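Long-range contacts in DNA repair protein RAD2 (PDB 4Q0W), which cuts single-stranded DNA as an endonuclease and is essential for the incision step in excision repair of damaged yeast DNA: residues 172-177 with 196-201; 24-29 with 187-192; 3-8 with 191-196; 72-77 with 166-171. One frame throughout, in Å; residues are numbered along the deposited sequence.

Interaction 1 (172-177 with 196-201); sequences AEAQCA and FLFGGT. With CA (calcium ion), chain E.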
# COMPACT_ATOMS: atom_id res chain seq x y z
N ALA A 172 -17.96 -7.20 -25.87
CA ALA A 172 -18.43 -8.58 -25.73
C ALA A 172 -19.20 -8.81 -24.42
O ALA A 172 -20.24 -9.48 -24.43
CB ALA A 172 -17.26 -9.54 -25.84
N GLU A 173 -18.71 -8.25 -23.31
CA GLU A 173 -19.35 -8.45 -22.01
C GLU A 173 -20.78 -7.92 -22.01
O GLU A 173 -21.66 -8.52 -21.41
CB GLU A 173 -18.58 -7.76 -20.87
CG GLU A 173 -17.09 -7.88 -20.94
CD GLU A 173 -16.47 -6.67 -21.60
OE1 GLU A 173 -16.16 -6.74 -22.82
OE2 GLU A 173 -16.30 -5.65 -20.91
N ALA A 174 -20.99 -6.78 -22.66
CA ALA A 174 -22.33 -6.22 -22.76
C ALA A 174 -23.24 -7.18 -23.52
O ALA A 174 -24.36 -7.46 -23.11
CB ALA A 174 -22.31 -4.85 -23.43
N GLN A 175 -22.74 -7.69 -24.64
CA GLN A 175 -23.52 -8.64 -25.44
C GLN A 175 -23.80 -9.92 -24.65
O GLN A 175 -24.90 -10.47 -24.73
CB GLN A 175 -22.81 -8.96 -26.74
CG GLN A 175 -23.60 -9.91 -27.65
CD GLN A 175 -24.80 -9.22 -28.28
OE1 GLN A 175 -24.65 -8.20 -28.95
NE2 GLN A 175 -25.99 -9.77 -28.05
N CYS A 176 -22.82 -10.38 -23.86
CA CYS A 176 -23.05 -11.57 -23.02
C CYS A 176 -24.21 -11.35 -22.06
O CYS A 176 -25.10 -12.20 -21.93
CB CYS A 176 -21.79 -11.96 -22.24
SG CYS A 176 -20.41 -12.61 -23.25
N ALA A 177 -24.22 -10.19 -21.39
CA ALA A 177 -25.30 -9.87 -20.45
C ALA A 177 -26.66 -9.89 -21.15
O ALA A 177 -27.67 -10.34 -20.59
CB ALA A 177 -25.05 -8.50 -19.80
N PHE A 196 -21.24 -7.11 -14.76
CA PHE A 196 -22.29 -6.80 -13.78
C PHE A 196 -22.94 -5.45 -14.12
O PHE A 196 -24.17 -5.32 -14.08
CB PHE A 196 -21.74 -6.73 -12.35
CG PHE A 196 -21.31 -8.08 -11.80
CD1 PHE A 196 -22.24 -9.07 -11.53
CD2 PHE A 196 -19.97 -8.34 -11.54
CE1 PHE A 196 -21.84 -10.30 -11.02
CE2 PHE A 196 -19.56 -9.56 -11.02
CZ PHE A 196 -20.49 -10.54 -10.77
N LEU A 197 -22.11 -4.46 -14.45
CA LEU A 197 -22.60 -3.11 -14.76
C LEU A 197 -23.44 -3.09 -16.03
O LEU A 197 -24.39 -2.30 -16.13
CB LEU A 197 -21.43 -2.10 -14.84
CG LEU A 197 -20.93 -1.62 -13.47
CD1 LEU A 197 -20.31 -2.75 -12.65
CD2 LEU A 197 -19.94 -0.46 -13.60
N PHE A 198 -23.14 -3.99 -16.96
CA PHE A 198 -23.97 -4.17 -18.15
C PHE A 198 -25.20 -5.04 -17.86
O PHE A 198 -25.90 -5.46 -18.78
CB PHE A 198 -23.17 -4.80 -19.30
CG PHE A 198 -22.10 -3.90 -19.87
CD1 PHE A 198 -22.42 -2.65 -20.39
CD2 PHE A 198 -20.77 -4.32 -19.90
CE1 PHE A 198 -21.42 -1.82 -20.92
CE2 PHE A 198 -19.77 -3.50 -20.44
CZ PHE A 198 -20.10 -2.25 -20.95
N GLY A 199 -25.45 -5.33 -16.58
CA GLY A 199 -26.62 -6.09 -16.22
C GLY A 199 -26.49 -7.61 -16.29
O GLY A 199 -27.50 -8.32 -16.28
N GLY A 200 -25.26 -8.11 -16.36
CA GLY A 200 -25.04 -9.55 -16.35
C GLY A 200 -25.29 -10.05 -14.94
O GLY A 200 -24.89 -9.39 -13.99
N THR A 201 -25.95 -11.20 -14.79
CA THR A 201 -26.35 -11.63 -13.45
C THR A 201 -25.84 -12.98 -12.97
O THR A 201 -25.99 -13.26 -11.80
CB THR A 201 -27.88 -11.64 -13.27
OG1 THR A 201 -28.46 -12.67 -14.10
CG2 THR A 201 -28.48 -10.28 -13.63
CA CA E . -14.78 -4.10 -20.46
O HOH W 1 -26.00 -5.46 -21.78
O HOH W 2 -27.94 -10.72 -17.59
O HOH W 3 -12.44 -4.10 -19.68
O HOH W 4 -13.01 -5.20 -21.59
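A174 and A177, on one flank of helix 172-181, face the turn that ends the short helix 194-197, with the CA atoms of A177 and G200 4.1 Å apart and those of A174 and F198 5.3 Å. Two waters link the backbones: one donates to A174 O and F198 O, the other to A177 O and G199 O. The turn is a Schellman motif of the I-domain in the Rad2 catalytic core. Its bond from G199 N to F196 O measures 2.8 Å, and G200 N reaches back to V195 O. G199 adopts a positive phi (85°), where any CB would be jammed against F198 O. A side chain at G200 would come close to A177 CB. Alanine is small enough to fit this close approach, A177 CB lying 3.3 Å from F198 O and 3.5 Å from G200 N. A174 CB sits over the centre of the F198 ring in a CH-pi contact, 3.7 Å from the centroid; CG of F198 stands beside its own backbone N (chi1 -68°), which lays the ring against the helix. E173 comes to the edge of that ring, its carboxylate turned 77° from the ring plane. With a serine in place of F198, A174 would probably lose its aromatic partner, and a gap would open beside the helix where the ring edge met E173. The glutamate chain bends at CG to bring OE2 2.2 Å from the calcium ion, which D194 and two waters also bind. By similarity, E173 is a magnesium ligand.

Interaction 2 (24-29 with 187-192); sequences KRMAVD and GIITDD. With nucleotides of chain C.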
# COMPACT_ATOMS: atom_id res chain seq x y z
N LYS A 24 -25.25 -26.84 -19.38
CA LYS A 24 -25.46 -25.39 -19.29
C LYS A 24 -25.08 -24.71 -20.59
O LYS A 24 -24.03 -25.01 -21.17
CB LYS A 24 -24.65 -24.79 -18.14
CG LYS A 24 -25.46 -24.44 -16.90
CD LYS A 24 -26.33 -25.61 -16.45
CE LYS A 24 -27.24 -25.21 -15.30
NZ LYS A 24 -26.47 -24.67 -14.14
N ARG A 25 -25.94 -23.80 -21.06
CA ARG A 25 -25.58 -22.92 -22.18
C ARG A 25 -24.82 -21.76 -21.56
O ARG A 25 -25.31 -21.13 -20.62
CB ARG A 25 -26.83 -22.40 -22.89
CG ARG A 25 -27.71 -23.47 -23.55
CD ARG A 25 -29.09 -22.91 -23.88
NE ARG A 25 -29.70 -22.36 -22.66
CZ ARG A 25 -30.68 -21.46 -22.65
NH1 ARG A 25 -31.19 -21.00 -23.79
NH2 ARG A 25 -31.15 -21.01 -21.50
N MET A 26 -23.61 -21.49 -22.05
CA MET A 26 -22.76 -20.47 -21.44
C MET A 26 -22.23 -19.49 -22.47
O MET A 26 -21.60 -19.89 -23.45
CB MET A 26 -21.57 -21.13 -20.73
CG MET A 26 -21.92 -21.95 -19.51
SD MET A 26 -22.29 -20.91 -18.07
CE MET A 26 -21.58 -21.96 -16.79
N ALA A 27 -22.50 -18.20 -22.28
CA ALA A 27 -21.87 -17.20 -23.13
C ALA A 27 -20.40 -17.12 -22.75
O ALA A 27 -20.07 -16.89 -21.58
CB ALA A 27 -22.53 -15.84 -22.95
N VAL A 28 -19.51 -17.34 -23.71
CA VAL A 28 -18.09 -17.24 -23.40
C VAL A 28 -17.55 -15.92 -23.90
O VAL A 28 -17.61 -15.63 -25.11
CB VAL A 28 -17.28 -18.42 -23.99
CG1 VAL A 28 -15.80 -18.30 -23.63
CG2 VAL A 28 -17.85 -19.74 -23.49
N ASP A 29 -17.07 -15.10 -22.98
CA ASP A 29 -16.48 -13.80 -23.34
C ASP A 29 -15.04 -14.05 -23.75
O ASP A 29 -14.16 -14.20 -22.90
CB ASP A 29 -16.58 -12.81 -22.16
CG ASP A 29 -15.72 -11.56 -22.35
OD1 ASP A 29 -15.26 -11.30 -23.48
OD2 ASP A 29 -15.51 -10.83 -21.35
N GLY A 187 -25.72 -18.80 -18.37
CA GLY A 187 -24.66 -18.23 -17.56
C GLY A 187 -23.63 -17.54 -18.43
O GLY A 187 -23.68 -17.65 -19.66
N ILE A 188 -22.72 -16.80 -17.80
CA ILE A 188 -21.69 -16.08 -18.53
C ILE A 188 -20.31 -16.43 -17.98
O ILE A 188 -20.05 -16.34 -16.77
CB ILE A 188 -21.89 -14.55 -18.46
CG1 ILE A 188 -23.27 -14.16 -19.00
CG2 ILE A 188 -20.79 -13.85 -19.24
CD1 ILE A 188 -23.67 -12.68 -18.68
N ILE A 189 -19.42 -16.85 -18.88
CA ILE A 189 -18.06 -17.13 -18.48
C ILE A 189 -17.21 -15.92 -18.86
O ILE A 189 -17.03 -15.61 -20.04
CB ILE A 189 -17.53 -18.43 -19.16
CG1 ILE A 189 -18.26 -19.66 -18.60
CG2 ILE A 189 -16.03 -18.59 -18.94
CD1 ILE A 189 -18.12 -20.93 -19.49
N THR A 190 -16.73 -15.21 -17.84
CA THR A 190 -15.88 -14.03 -18.02
C THR A 190 -15.16 -13.75 -16.72
O THR A 190 -15.60 -14.20 -15.66
CB THR A 190 -16.68 -12.76 -18.43
OG1 THR A 190 -15.77 -11.70 -18.74
CG2 THR A 190 -17.59 -12.30 -17.27
N ASP A 191 -14.05 -13.02 -16.79
CA ASP A 191 -13.41 -12.56 -15.57
C ASP A 191 -13.53 -11.04 -15.43
O ASP A 191 -13.02 -10.45 -14.47
CB ASP A 191 -11.94 -12.96 -15.55
CG ASP A 191 -11.74 -14.46 -15.57
OD1 ASP A 191 -12.67 -15.20 -15.18
OD2 ASP A 191 -10.65 -14.90 -16.00
N ASP A 192 -14.20 -10.41 -16.39
CA ASP A 192 -14.24 -8.95 -16.44
C ASP A 192 -15.44 -8.40 -15.67
O ASP A 192 -16.59 -8.61 -16.07
CB ASP A 192 -14.26 -8.46 -17.89
CG ASP A 192 -13.98 -6.96 -18.01
OD1 ASP A 192 -14.64 -6.16 -17.31
OD2 ASP A 192 -13.08 -6.56 -18.77
P DG C 4 -8.15 -4.64 -20.16
OP1 DG C 4 -9.35 -3.90 -20.61
OP2 DG C 4 -6.92 -3.90 -19.75
O5' DG C 4 -8.54 -5.61 -18.95
C5' DG C 4 -9.57 -6.56 -19.10
C4' DG C 4 -9.63 -7.37 -17.82
O4' DG C 4 -8.39 -8.12 -17.63
C3' DG C 4 -9.82 -6.55 -16.54
O3' DG C 4 -10.70 -7.28 -15.70
C2' DG C 4 -8.40 -6.42 -15.96
C1' DG C 4 -7.76 -7.73 -16.41
N9 DG C 4 -6.34 -7.64 -16.75
C8 DG C 4 -5.67 -6.60 -17.36
N7 DG C 4 -4.39 -6.85 -17.55
C5 DG C 4 -4.21 -8.12 -17.03
C6 DG C 4 -3.03 -8.90 -16.96
O6 DG C 4 -1.89 -8.61 -17.36
N1 DG C 4 -3.28 -10.14 -16.36
C2 DG C 4 -4.52 -10.56 -15.89
N2 DG C 4 -4.59 -11.79 -15.33
N3 DG C 4 -5.63 -9.82 -15.96
C4 DG C 4 -5.40 -8.62 -16.54
P DA C 5 -10.91 -6.85 -14.15
OP1 DA C 5 -12.33 -7.22 -13.85
OP2 DA C 5 -10.44 -5.46 -13.94
O5' DA C 5 -9.89 -7.80 -13.35
C5' DA C 5 -9.97 -9.23 -13.54
C4' DA C 5 -8.99 -9.96 -12.64
O4' DA C 5 -7.64 -9.77 -13.13
C3' DA C 5 -8.98 -9.51 -11.17
O3' DA C 5 -8.96 -10.69 -10.37
C2' DA C 5 -7.70 -8.69 -11.04
C1' DA C 5 -6.79 -9.34 -12.08
N9 DA C 5 -5.79 -8.48 -12.73
C8 DA C 5 -6.00 -7.26 -13.33
N7 DA C 5 -4.91 -6.75 -13.86
C5 DA C 5 -3.93 -7.70 -13.61
C6 DA C 5 -2.55 -7.75 -13.92
N6 DA C 5 -1.91 -6.78 -14.58
N1 DA C 5 -1.86 -8.85 -13.52
C2 DA C 5 -2.50 -9.82 -12.86
N3 DA C 5 -3.79 -9.88 -12.52
C4 DA C 5 -4.45 -8.78 -12.92
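Strand 25-29 of the N-domain and strand 187-189 of the I-domain pair in parallel within the Rossmann-like sheet, A27 bridging to I188 and V28 to I189. In the backbone, A27 N gives to G187 O (2.9 Å), I189 N to A27 O (2.8 Å) and D29 N to I189 O (3.0 Å).

The I189 side chain crosses that of M26 at about a right angle, CD1 3.7 Å from M26 CB, and runs alongside V28. M26 SD rests 3.6 Å from G187 CA, where a CB would clash, so glycine fits. On the other face A27 and I188 pack against C176 of helix 172-181.

The polar side chains gather at the strands' C-terminal ends. T190 OG1, placed anti to its own N (chi1 -174°), donates to D29 OD2 at 2.8 Å, meeting it on the anti side. The same hydroxyl accepts from D192 N (3.1 Å), forming an ST turn, while D29 OD1 is paired with S31 OG. Threonine, both donor and acceptor, thus links the D29 carboxylate to the backbone of D192; both aspartates bind magnesium by similarity. Their OD2 atoms, 5.5 Å apart, probably favour nearby cations.

Interaction 3 (3-8 with 191-196); sequences HSFWDI and DDSDVF. With CA (calcium ion), chain E; nucleotides of chain C.
D191 meets W6 through its carbonyl: W6 NE1 makes a weak hydrogen bond to D191 O, 2.9 Å long and bent to 126°; the same N-H also reaches OP1 of nucleotide DA5 of chain C at 3.0 Å, consistent with a shared donor. D192 turns to the metal side. Its OD1 uses the anti lone pair to cap the following helix at D194 N (2.9 Å), and its OD2 lies within hydrogen-bonding reach of two calcium-bound waters. S193 N donates almost straight (177°) to the same OP1, at 3.0 Å. S193 CB packs obliquely against the W6 indole, 3.5 Å from W6 NE1, and also touches F5; serine's short side chain suits the space beside both rings. D194 OD2 binds calcium at 2.5 Å and is hydrogen-bonded to G1 N. F196 completes an aromatic cluster, its CD2 lying 3.5 Å from F5 CE2 and its CE2 3.5 Å from W6 CH2, which arrives at the ring edge; F5 CG, anti to the backbone N (chi1 -173°), brings its ring to S193 and F196. A leucine in place of W6 would probably leave OP1 with one donor fewer and open a gap beside F196 and S193. N- and I-domain residues thus hold one DNA phosphate with uncharged N-H groups, while the carboxylates of D192 and D194 are directed to the cation, whose charge probably offsets theirs.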
# COMPACT_ATOMS: atom_id res chain seq x y z
N HIS A 3 -12.09 -1.09 -11.35
CA HIS A 3 -10.92 -1.28 -10.50
C HIS A 3 -11.29 -1.67 -9.06
O HIS A 3 -12.12 -1.01 -8.44
CB HIS A 3 -10.07 -0.01 -10.48
CG HIS A 3 -8.69 -0.23 -9.94
ND1 HIS A 3 -8.23 0.37 -8.78
CD2 HIS A 3 -7.67 -1.00 -10.39
CE1 HIS A 3 -6.99 -0.01 -8.55
NE2 HIS A 3 -6.63 -0.85 -9.51
N SER A 4 -10.68 -2.75 -8.56
CA SER A 4 -10.91 -3.24 -7.19
C SER A 4 -12.28 -3.87 -6.98
O SER A 4 -12.63 -4.27 -5.86
CB SER A 4 -10.72 -2.14 -6.13
OG SER A 4 -9.45 -1.53 -6.22
N PHE A 5 -13.08 -3.95 -8.03
CA PHE A 5 -14.43 -4.45 -7.85
C PHE A 5 -14.50 -5.90 -7.36
O PHE A 5 -15.38 -6.25 -6.57
CB PHE A 5 -15.28 -4.30 -9.11
CG PHE A 5 -16.71 -4.65 -8.89
CD1 PHE A 5 -17.52 -3.81 -8.13
CD2 PHE A 5 -17.23 -5.84 -9.35
CE1 PHE A 5 -18.84 -4.14 -7.88
CE2 PHE A 5 -18.56 -6.17 -9.11
CZ PHE A 5 -19.36 -5.32 -8.38
N TRP A 6 -13.58 -6.73 -7.82
CA TRP A 6 -13.57 -8.13 -7.39
C TRP A 6 -13.23 -8.23 -5.91
O TRP A 6 -13.66 -9.17 -5.24
CB TRP A 6 -12.63 -8.97 -8.25
CG TRP A 6 -13.17 -9.21 -9.64
CD1 TRP A 6 -12.64 -8.76 -10.82
CD2 TRP A 6 -14.36 -9.94 -9.99
NE1 TRP A 6 -13.42 -9.16 -11.87
CE2 TRP A 6 -14.48 -9.90 -11.39
CE3 TRP A 6 -15.33 -10.63 -9.25
CZ2 TRP A 6 -15.53 -10.52 -12.07
CZ3 TRP A 6 -16.36 -11.25 -9.92
CH2 TRP A 6 -16.46 -11.20 -11.32
N ASP A 7 -12.47 -7.27 -5.40
CA ASP A 7 -12.19 -7.20 -3.96
C ASP A 7 -13.48 -6.97 -3.19
O ASP A 7 -13.66 -7.49 -2.08
CB ASP A 7 -11.22 -6.07 -3.64
CG ASP A 7 -9.83 -6.31 -4.20
OD1 ASP A 7 -9.48 -7.49 -4.44
OD2 ASP A 7 -9.09 -5.33 -4.39
N ILE A 8 -14.39 -6.20 -3.78
CA ILE A 8 -15.66 -5.91 -3.14
C ILE A 8 -16.64 -7.08 -3.30
O ILE A 8 -17.36 -7.43 -2.37
CB ILE A 8 -16.27 -4.60 -3.68
CG1 ILE A 8 -15.39 -3.41 -3.27
CG2 ILE A 8 -17.68 -4.41 -3.16
CD1 ILE A 8 -15.66 -2.13 -4.08
N ASP A 191 -14.05 -13.02 -16.79
CA ASP A 191 -13.41 -12.56 -15.57
C ASP A 191 -13.53 -11.04 -15.43
O ASP A 191 -13.02 -10.45 -14.47
CB ASP A 191 -11.94 -12.96 -15.55
CG ASP A 191 -11.74 -14.46 -15.57
OD1 ASP A 191 -12.67 -15.20 -15.18
OD2 ASP A 191 -10.65 -14.90 -16.00
N ASP A 192 -14.20 -10.41 -16.39
CA ASP A 192 -14.24 -8.95 -16.44
C ASP A 192 -15.44 -8.40 -15.67
O ASP A 192 -16.59 -8.61 -16.07
CB ASP A 192 -14.26 -8.46 -17.89
CG ASP A 192 -13.98 -6.96 -18.01
OD1 ASP A 192 -14.64 -6.16 -17.31
OD2 ASP A 192 -13.08 -6.56 -18.77
N SER A 193 -15.18 -7.69 -14.58
CA SER A 193 -16.24 -7.17 -13.71
C SER A 193 -17.24 -6.23 -14.39
O SER A 193 -18.32 -6.00 -13.85
CB SER A 193 -15.66 -6.49 -12.47
OG SER A 193 -14.72 -5.47 -12.83
N ASP A 194 -16.90 -5.69 -15.56
CA ASP A 194 -17.86 -4.83 -16.29
C ASP A 194 -19.19 -5.52 -16.57
O ASP A 194 -20.21 -4.85 -16.72
CB ASP A 194 -17.27 -4.37 -17.62
CG ASP A 194 -16.32 -3.23 -17.45
OD1 ASP A 194 -16.53 -2.42 -16.52
OD2 ASP A 194 -15.36 -3.13 -18.24
N VAL A 195 -19.16 -6.85 -16.67
CA VAL A 195 -20.37 -7.60 -17.01
C VAL A 195 -21.54 -7.34 -16.04
O VAL A 195 -22.70 -7.32 -16.45
CB VAL A 195 -20.07 -9.14 -17.11
CG1 VAL A 195 -19.64 -9.70 -15.75
CG2 VAL A 195 -21.27 -9.88 -17.64
N PHE A 196 -21.24 -7.11 -14.76
CA PHE A 196 -22.29 -6.80 -13.78
C PHE A 196 -22.94 -5.45 -14.12
O PHE A 196 -24.17 -5.32 -14.08
CB PHE A 196 -21.74 -6.73 -12.35
CG PHE A 196 -21.31 -8.08 -11.80
CD1 PHE A 196 -22.24 -9.07 -11.53
CD2 PHE A 196 -19.97 -8.34 -11.54
CE1 PHE A 196 -21.84 -10.30 -11.02
CE2 PHE A 196 -19.56 -9.56 -11.02
CZ PHE A 196 -20.49 -10.54 -10.77
CA CA E . -14.78 -4.10 -20.46
P DA C 5 -10.91 -6.85 -14.15
OP1 DA C 5 -12.33 -7.22 -13.85
OP2 DA C 5 -10.44 -5.46 -13.94
O5' DA C 5 -9.89 -7.80 -13.35
C5' DA C 5 -9.97 -9.23 -13.54
C4' DA C 5 -8.99 -9.96 -12.64
O4' DA C 5 -7.64 -9.77 -13.13
C3' DA C 5 -8.98 -9.51 -11.17
O3' DA C 5 -8.96 -10.69 -10.37
C2' DA C 5 -7.70 -8.69 -11.04
C1' DA C 5 -6.79 -9.34 -12.08
N9 DA C 5 -5.79 -8.48 -12.73
C8 DA C 5 -6.00 -7.26 -13.33
N7 DA C 5 -4.91 -6.75 -13.86
C5 DA C 5 -3.93 -7.70 -13.61
C6 DA C 5 -2.55 -7.75 -13.92
N6 DA C 5 -1.91 -6.78 -14.58
N1 DA C 5 -1.86 -8.85 -13.52
C2 DA C 5 -2.50 -9.82 -12.86
N3 DA C 5 -3.79 -9.88 -12.52
C4 DA C 5 -4.45 -8.78 -12.92
P DG C 4 -8.15 -4.64 -20.16
OP1 DG C 4 -9.35 -3.90 -20.61
OP2 DG C 4 -6.92 -3.90 -19.75
O5' DG C 4 -8.54 -5.61 -18.95
C5' DG C 4 -9.57 -6.56 -19.10
C4' DG C 4 -9.63 -7.37 -17.82
O4' DG C 4 -8.39 -8.12 -17.63
C3' DG C 4 -9.82 -6.55 -16.54
O3' DG C 4 -10.70 -7.28 -15.70
C2' DG C 4 -8.40 -6.42 -15.96
C1' DG C 4 -7.76 -7.73 -16.41
N9 DG C 4 -6.34 -7.64 -16.75
C8 DG C 4 -5.67 -6.60 -17.36
N7 DG C 4 -4.39 -6.85 -17.55
C5 DG C 4 -4.21 -8.12 -17.03
C6 DG C 4 -3.03 -8.90 -16.96
O6 DG C 4 -1.89 -8.61 -17.36
N1 DG C 4 -3.28 -10.14 -16.36
C2 DG C 4 -4.52 -10.56 -15.89
N2 DG C 4 -4.59 -11.79 -15.33
N3 DG C 4 -5.63 -9.82 -15.96
C4 DG C 4 -5.40 -8.62 -16.54
O HOH W 3 -12.44 -4.10 -19.68
O HOH W 4 -13.01 -5.20 -21.59

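Interaction 4 (72-77 with 166-171); sequences VFVFDG and ITAPME
G77 N donates to M170 O at 2.7 Å, in the carbonyl plane and on a lone pair, just beyond where strands 70-75 and 165-167 run in parallel at one margin of the Rossmann-like sheet. Along the strands and one residue beyond, A168 N gives to F75 O (2.8 Å), I166 N to F73 O (2.9 Å) and F75 N to I166 O (2.9 Å), so N-domain and I-domain are joined by regular parallel pairing. G77 suits its place because a CB would run into A168 O and P169 O. D76, a magnesium ligand by similarity, as is E171, lays OD1 3.5 Å from E171 CA; that oxygen accepts from A172 N at the start of helix 172-181, a bond likely to steady the carboxylate.

V74 and I166, branched residues at home in strands, lie side by side with V74 CG2 4.0 Å from I166 CG1, and V74 CG1 also touches A168 CB. On the opposite face F75 packs against helices 52-66 and 148-160. I166 O lies in the plane of the F75 ring at its edge, 3.6 Å from F75 CD1. T167 sends its methyl over anti to the backbone N, bringing CG2 within 3.3 Å of D76 O.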
# COMPACT_ATOMS: atom_id res chain seq x y z
N VAL A 72 -21.39 -20.49 -26.23
CA VAL A 72 -21.44 -19.62 -27.39
C VAL A 72 -20.42 -18.51 -27.21
O VAL A 72 -20.43 -17.78 -26.22
CB VAL A 72 -22.88 -19.12 -27.74
CG1 VAL A 72 -23.70 -18.92 -26.52
CG2 VAL A 72 -22.84 -17.86 -28.62
N PHE A 73 -19.48 -18.45 -28.16
CA PHE A 73 -18.36 -17.54 -28.05
C PHE A 73 -18.77 -16.14 -28.49
O PHE A 73 -19.46 -15.96 -29.50
CB PHE A 73 -17.16 -18.06 -28.85
CG PHE A 73 -16.30 -19.03 -28.07
CD1 PHE A 73 -16.85 -20.22 -27.58
CD2 PHE A 73 -14.97 -18.75 -27.81
CE1 PHE A 73 -16.07 -21.12 -26.85
CE2 PHE A 73 -14.18 -19.64 -27.09
CZ PHE A 73 -14.73 -20.83 -26.60
N VAL A 74 -18.34 -15.14 -27.72
CA VAL A 74 -18.66 -13.76 -28.06
C VAL A 74 -17.37 -12.97 -28.23
O VAL A 74 -16.50 -12.99 -27.34
CB VAL A 74 -19.56 -13.09 -27.00
CG1 VAL A 74 -19.90 -11.66 -27.41
CG2 VAL A 74 -20.84 -13.90 -26.82
N PHE A 75 -17.25 -12.30 -29.37
CA PHE A 75 -16.09 -11.46 -29.66
C PHE A 75 -16.46 -9.97 -29.62
O PHE A 75 -17.62 -9.61 -29.83
CB PHE A 75 -15.50 -11.82 -31.03
CG PHE A 75 -14.93 -13.22 -31.09
CD1 PHE A 75 -15.74 -14.30 -31.42
CD2 PHE A 75 -13.59 -13.45 -30.79
CE1 PHE A 75 -15.22 -15.59 -31.47
CE2 PHE A 75 -13.06 -14.74 -30.83
CZ PHE A 75 -13.87 -15.81 -31.17
N ASP A 76 -15.47 -9.11 -29.35
CA ASP A 76 -15.68 -7.66 -29.41
C ASP A 76 -15.91 -7.20 -30.84
O ASP A 76 -15.27 -7.71 -31.77
CB ASP A 76 -14.45 -6.91 -28.90
CG ASP A 76 -14.44 -6.72 -27.40
OD1 ASP A 76 -15.51 -6.88 -26.75
OD2 ASP A 76 -13.36 -6.40 -26.87
N GLY A 77 -16.81 -6.23 -31.03
CA GLY A 77 -16.83 -5.45 -32.25
C GLY A 77 -16.02 -4.19 -32.01
O GLY A 77 -14.81 -4.26 -31.76
N ILE A 166 -20.55 -15.27 -32.08
CA ILE A 166 -21.05 -14.02 -32.63
C ILE A 166 -20.02 -12.93 -32.38
O ILE A 166 -19.14 -13.06 -31.50
CB ILE A 166 -22.41 -13.58 -32.01
CG1 ILE A 166 -22.28 -13.44 -30.50
CG2 ILE A 166 -23.52 -14.57 -32.35
CD1 ILE A 166 -23.60 -13.06 -29.83
N THR A 167 -20.10 -11.85 -33.14
CA THR A 167 -19.29 -10.68 -32.84
C THR A 167 -20.26 -9.63 -32.34
O THR A 167 -21.21 -9.28 -33.03
CB THR A 167 -18.53 -10.19 -34.07
OG1 THR A 167 -17.73 -11.26 -34.58
CG2 THR A 167 -17.62 -9.01 -33.72
N ALA A 168 -20.03 -9.16 -31.11
CA ALA A 168 -20.83 -8.08 -30.54
C ALA A 168 -20.64 -6.83 -31.38
O ALA A 168 -19.56 -6.60 -31.90
CB ALA A 168 -20.40 -7.81 -29.10
N PRO A 169 -21.70 -6.00 -31.50
CA PRO A 169 -21.58 -4.69 -32.14
C PRO A 169 -20.43 -3.90 -31.51
O PRO A 169 -19.63 -3.29 -32.22
CB PRO A 169 -22.91 -4.02 -31.81
CG PRO A 169 -23.87 -5.14 -31.63
CD PRO A 169 -23.07 -6.28 -31.04
N MET A 170 -20.35 -3.96 -30.18
CA MET A 170 -19.30 -3.27 -29.45
C MET A 170 -18.62 -4.21 -28.44
O MET A 170 -17.86 -5.09 -28.83
CB MET A 170 -19.84 -2.00 -28.78
CG MET A 170 -20.13 -0.87 -29.77
SD MET A 170 -18.59 -0.07 -30.30
CE MET A 170 -19.22 1.07 -31.54
N GLU A 171 -18.88 -4.01 -27.15
CA GLU A 171 -18.21 -4.80 -26.12
C GLU A 171 -18.82 -6.19 -25.93
O GLU A 171 -20.04 -6.35 -25.85
CB GLU A 171 -18.16 -4.05 -24.79
CG GLU A 171 -17.03 -3.03 -24.73
CD GLU A 171 -17.24 -1.99 -23.65
OE1 GLU A 171 -18.28 -1.31 -23.70
OE2 GLU A 171 -16.36 -1.86 -22.76

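Overall arrangement
Interactions 2 and 4 share one sheet: strands 25-29 and 70-75 are neighbours, joined by V28 N to V72 O (2.7 Å) and V74 N to V28 O (2.8 Å). Strand 165-167, helix 172-181 and strand 187-189 form a beta-alpha-beta crossover whose helix supplies one side of interaction 1. Interactions 1 and 4 meet at the start of that helix, their centres about 12 Å apart, and interaction 2 reaches it where D29 OD2 lies 3.4 Å from E173 CG. Interactions 1 and 3 share F196 and the calcium ion, bound by E173 and D194. Metal-site acids from all four contacts (D29, D76, E171, E173, D192, D194) lie around the calcium, beside which interaction 3 grips the DNA.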